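Local coordinates for protein alpha-1,2-Mannosidase (Trichoderma reesei, PDB 1HCU) that probably trims the alpha-1,2-linked mannose residues from high-mannose N-glycans as a calcium-dependent glycosyl hydrolase of family 47, at residues A[290-295]-A[355-360]. Numbering follows the deposited sequence.
Sequences LTFLSS and FAWVDS
Phe292 packs against Phe355 and Trp357, which both lie on the same side of its ring plane, and the three side chains form a buried aromatic cluster. Phe355 meets Phe292 edge-to-face: its CE1–CZ edge points at one face of the Phe292 ring, CE1 over the centre, with planes at 64°. The indole makes a different approach. Phe292 CB sits over one face of the six-membered ring of Trp357, 3.8 Å from its centroid, as a CH-pi contact; the two rings themselves meet obliquely, at 49°. Phe355 and Trp357, two residues apart on an extended chain, share a side; Trp357 CG, between the backbone N and the carbonyl carbon (chi1 61°), then lays the indole against Phe292 CB. Leu293 O approaches the indole rim near its plane, 3.8 Å from Trp357 CH2. Ser282 OG bonds both Trp357 NE1 and Asp359 OD1, and a water links Ser294 OG to Asp359 OD1. Strand 300-306 lies between the two strands in the antiparallel sheet, so the aromatics reach across it; Thr342 of helix 326-344 touches both phenylalanines. The Phe355 side chain is about 8 Å from that of Glu353, a predicted proton donor. With an alanine at Phe292, CB could still lie over the indole, but the Phe355 edge would probably lose its facing ring and a gap would open beside Trp357. Direct cohesion thus rests on aromatic and CH-pi contacts, with polar links running through a water and Ser282.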
ATOM      1  N   LEU A 290      22.220  10.265   3.807  1.00 18.45           N
ATOM      2  CA  LEU A 290      20.866   9.903   3.429  1.00 16.35           C
ATOM      3  C   LEU A 290      20.834   9.135   2.124  1.00 16.19           C
ATOM      4  O   LEU A 290      21.655   9.361   1.235  1.00 15.90           O
ATOM      5  CB  LEU A 290      20.016  11.160   3.276  1.00 16.51           C
ATOM      6  CG  LEU A 290      19.062  11.565   4.396  1.00 14.61           C
ATOM      7  CD1 LEU A 290      19.598  11.239   5.777  1.00 13.14           C
ATOM      8  CD2 LEU A 290      18.828  13.038   4.239  1.00 11.34           C
ATOM      9  N   THR A 291      19.874   8.229   2.012  1.00 14.13           N
ATOM     10  CA  THR A 291      19.726   7.454   0.802  1.00 14.28           C
ATOM     11  C   THR A 291      18.269   7.408   0.355  1.00 15.02           C
ATOM     12  O   THR A 291      17.406   6.936   1.096  1.00 15.06           O
ATOM     13  CB  THR A 291      20.214   6.011   0.995  1.00 14.65           C
ATOM     14  OG1 THR A 291      21.613   6.014   1.319  1.00 17.77           O
ATOM     15  CG2 THR A 291      19.997   5.213  -0.286  1.00 12.07           C
ATOM     16  N   PHE A 292      18.007   7.897  -0.857  1.00 14.41           N
ATOM     17  CA  PHE A 292      16.662   7.891  -1.440  1.00 14.63           C
ATOM     18  C   PHE A 292      16.687   7.097  -2.746  1.00 14.58           C
ATOM     19  O   PHE A 292      17.754   6.794  -3.279  1.00 13.90           O
ATOM     20  CB  PHE A 292      16.177   9.318  -1.755  1.00 10.98           C
ATOM     21  CG  PHE A 292      16.048  10.204  -0.546  1.00 12.23           C
ATOM     22  CD1 PHE A 292      15.243   9.829   0.530  1.00 12.03           C
ATOM     23  CD2 PHE A 292      16.750  11.405  -0.472  1.00 11.14           C
ATOM     24  CE1 PHE A 292      15.145  10.638   1.660  1.00 13.15           C
ATOM     25  CE2 PHE A 292      16.657  12.223   0.658  1.00  9.46           C
ATOM     26  CZ  PHE A 292      15.857  11.839   1.723  1.00 10.80           C
ATOM     27  N   LEU A 293      15.508   6.771  -3.266  1.00 15.00           N
ATOM     28  CA  LEU A 293      15.417   6.035  -4.522  1.00 14.70           C
ATOM     29  C   LEU A 293      15.059   6.996  -5.659  1.00 16.24           C
ATOM     30  O   LEU A 293      14.054   7.720  -5.585  1.00 16.30           O
ATOM     31  CB  LEU A 293      14.363   4.917  -4.425  1.00 12.27           C
ATOM     32  CG  LEU A 293      14.647   3.783  -3.425  1.00 12.16           C
ATOM     33  CD1 LEU A 293      13.639   2.635  -3.589  1.00  7.82           C
ATOM     34  CD2 LEU A 293      16.054   3.269  -3.656  1.00  9.12           C
ATOM     35  N   SER A 294      15.895   7.019  -6.697  1.00 14.57           N
ATOM     36  CA  SER A 294      15.653   7.872  -7.859  1.00 14.27           C
ATOM     37  C   SER A 294      14.746   7.112  -8.817  1.00 13.38           C
ATOM     38  O   SER A 294      14.594   5.894  -8.694  1.00 10.72           O
ATOM     39  CB  SER A 294      16.960   8.194  -8.598  1.00 15.04           C
ATOM     40  OG  SER A 294      17.820   9.026  -7.838  1.00 20.98           O
ATOM     41  N   SER A 295      14.145   7.837  -9.758  1.00 11.19           N
ATOM     42  CA  SER A 295      13.295   7.234 -10.774  1.00 12.46           C
ATOM     43  C   SER A 295      14.250   7.022 -11.937  1.00 12.59           C
ATOM     44  O   SER A 295      15.380   7.518 -11.905  1.00 12.37           O
ATOM     45  CB  SER A 295      12.182   8.189 -11.193  1.00 13.27           C
ATOM     46  OG  SER A 295      12.727   9.352 -11.787  1.00 14.81           O
ATOM     47  N   PHE A 355       9.298  15.165  -2.971  1.00 11.66           N
ATOM     48  CA  PHE A 355      10.488  15.922  -2.618  1.00 12.48           C
ATOM     49  C   PHE A 355      11.613  15.590  -3.589  1.00 13.21           C
ATOM     50  O   PHE A 355      11.558  14.579  -4.291  1.00 12.62           O
ATOM     51  CB  PHE A 355      10.922  15.628  -1.168  1.00 13.38           C
ATOM     52  CG  PHE A 355      11.350  14.200  -0.927  1.00 13.87           C
ATOM     53  CD1 PHE A 355      12.672  13.806  -1.110  1.00 11.14           C
ATOM     54  CD2 PHE A 355      10.418  13.246  -0.521  1.00 15.48           C
ATOM     55  CE1 PHE A 355      13.065  12.486  -0.890  1.00 11.25           C
ATOM     56  CE2 PHE A 355      10.801  11.921  -0.299  1.00 14.96           C
ATOM     57  CZ  PHE A 355      12.127  11.541  -0.483  1.00 12.50           C
ATOM     58  N   ALA A 356      12.632  16.445  -3.628  1.00 12.31           N
ATOM     59  CA  ALA A 356      13.754  16.232  -4.537  1.00 12.87           C
ATOM     60  C   ALA A 356      15.099  16.669  -3.946  1.00 11.42           C
ATOM     61  O   ALA A 356      15.155  17.322  -2.907  1.00 10.52           O
ATOM     62  CB  ALA A 356      13.492  16.968  -5.849  1.00 11.72           C
ATOM     63  N   TRP A 357      16.183  16.306  -4.616  1.00 11.20           N
ATOM     64  CA  TRP A 357      17.504  16.660  -4.125  1.00 13.27           C
ATOM     65  C   TRP A 357      18.487  16.727  -5.283  1.00 14.01           C
ATOM     66  O   TRP A 357      18.093  16.648  -6.447  1.00 13.81           O
ATOM     67  CB  TRP A 357      17.960  15.623  -3.089  1.00 11.85           C
ATOM     68  CG  TRP A 357      18.059  14.223  -3.638  1.00 12.84           C
ATOM     69  CD1 TRP A 357      19.190  13.585  -4.055  1.00 11.05           C
ATOM     70  CD2 TRP A 357      16.975  13.310  -3.874  1.00 11.75           C
ATOM     71  NE1 TRP A 357      18.882  12.335  -4.537  1.00 11.24           N
ATOM     72  CE2 TRP A 357      17.531  12.140  -4.438  1.00 12.37           C
ATOM     73  CE3 TRP A 357      15.589  13.366  -3.664  1.00 13.12           C
ATOM     74  CZ2 TRP A 357      16.748  11.035  -4.797  1.00 12.57           C
ATOM     75  CZ3 TRP A 357      14.808  12.261  -4.026  1.00 11.78           C
ATOM     76  CH2 TRP A 357      15.391  11.117  -4.584  1.00  9.02           C
ATOM     77  N   VAL A 358      19.762  16.901  -4.963  1.00 14.61           N
ATOM     78  CA  VAL A 358      20.798  16.946  -5.981  1.00 13.46           C
ATOM     79  C   VAL A 358      21.617  15.672  -5.798  1.00 14.85           C
ATOM     80  O   VAL A 358      22.162  15.433  -4.717  1.00 14.85           O
ATOM     81  CB  VAL A 358      21.717  18.173  -5.802  1.00 13.35           C
ATOM     82  CG1 VAL A 358      22.759  18.201  -6.904  1.00 12.57           C
ATOM     83  CG2 VAL A 358      20.897  19.462  -5.826  1.00 12.29           C
ATOM     84  N   ASP A 359      21.683  14.841  -6.835  1.00 15.16           N
ATOM     85  CA  ASP A 359      22.448  13.599  -6.750  1.00 16.15           C
ATOM     86  C   ASP A 359      23.900  13.950  -6.440  1.00 17.41           C
ATOM     87  O   ASP A 359      24.527  14.689  -7.192  1.00 17.52           O
ATOM     88  CB  ASP A 359      22.383  12.841  -8.074  1.00 16.43           C
ATOM     89  CG  ASP A 359      23.033  11.480  -7.992  1.00 18.05           C
ATOM     90  OD1 ASP A 359      22.295  10.467  -8.024  1.00 20.41           O
ATOM     91  OD2 ASP A 359      24.279  11.419  -7.891  1.00 19.15           O
ATOM     92  N   SER A 360      24.436  13.417  -5.347  1.00 18.58           N
ATOM     93  CA  SER A 360      25.816  13.720  -4.956  1.00 22.81           C
ATOM     94  C   SER A 360      26.876  13.186  -5.906  1.00 24.52           C
ATOM     95  O   SER A 360      28.000  13.679  -5.921  1.00 26.83           O
ATOM     96  CB  SER A 360      26.114  13.176  -3.558  1.00 21.25           C
ATOM     97  OG  SER A 360      26.181  11.761  -3.567  1.00 24.07           O
TER
HETATM   98  O   HOH W   1      19.800  10.654  -9.793  1.00 30.41           O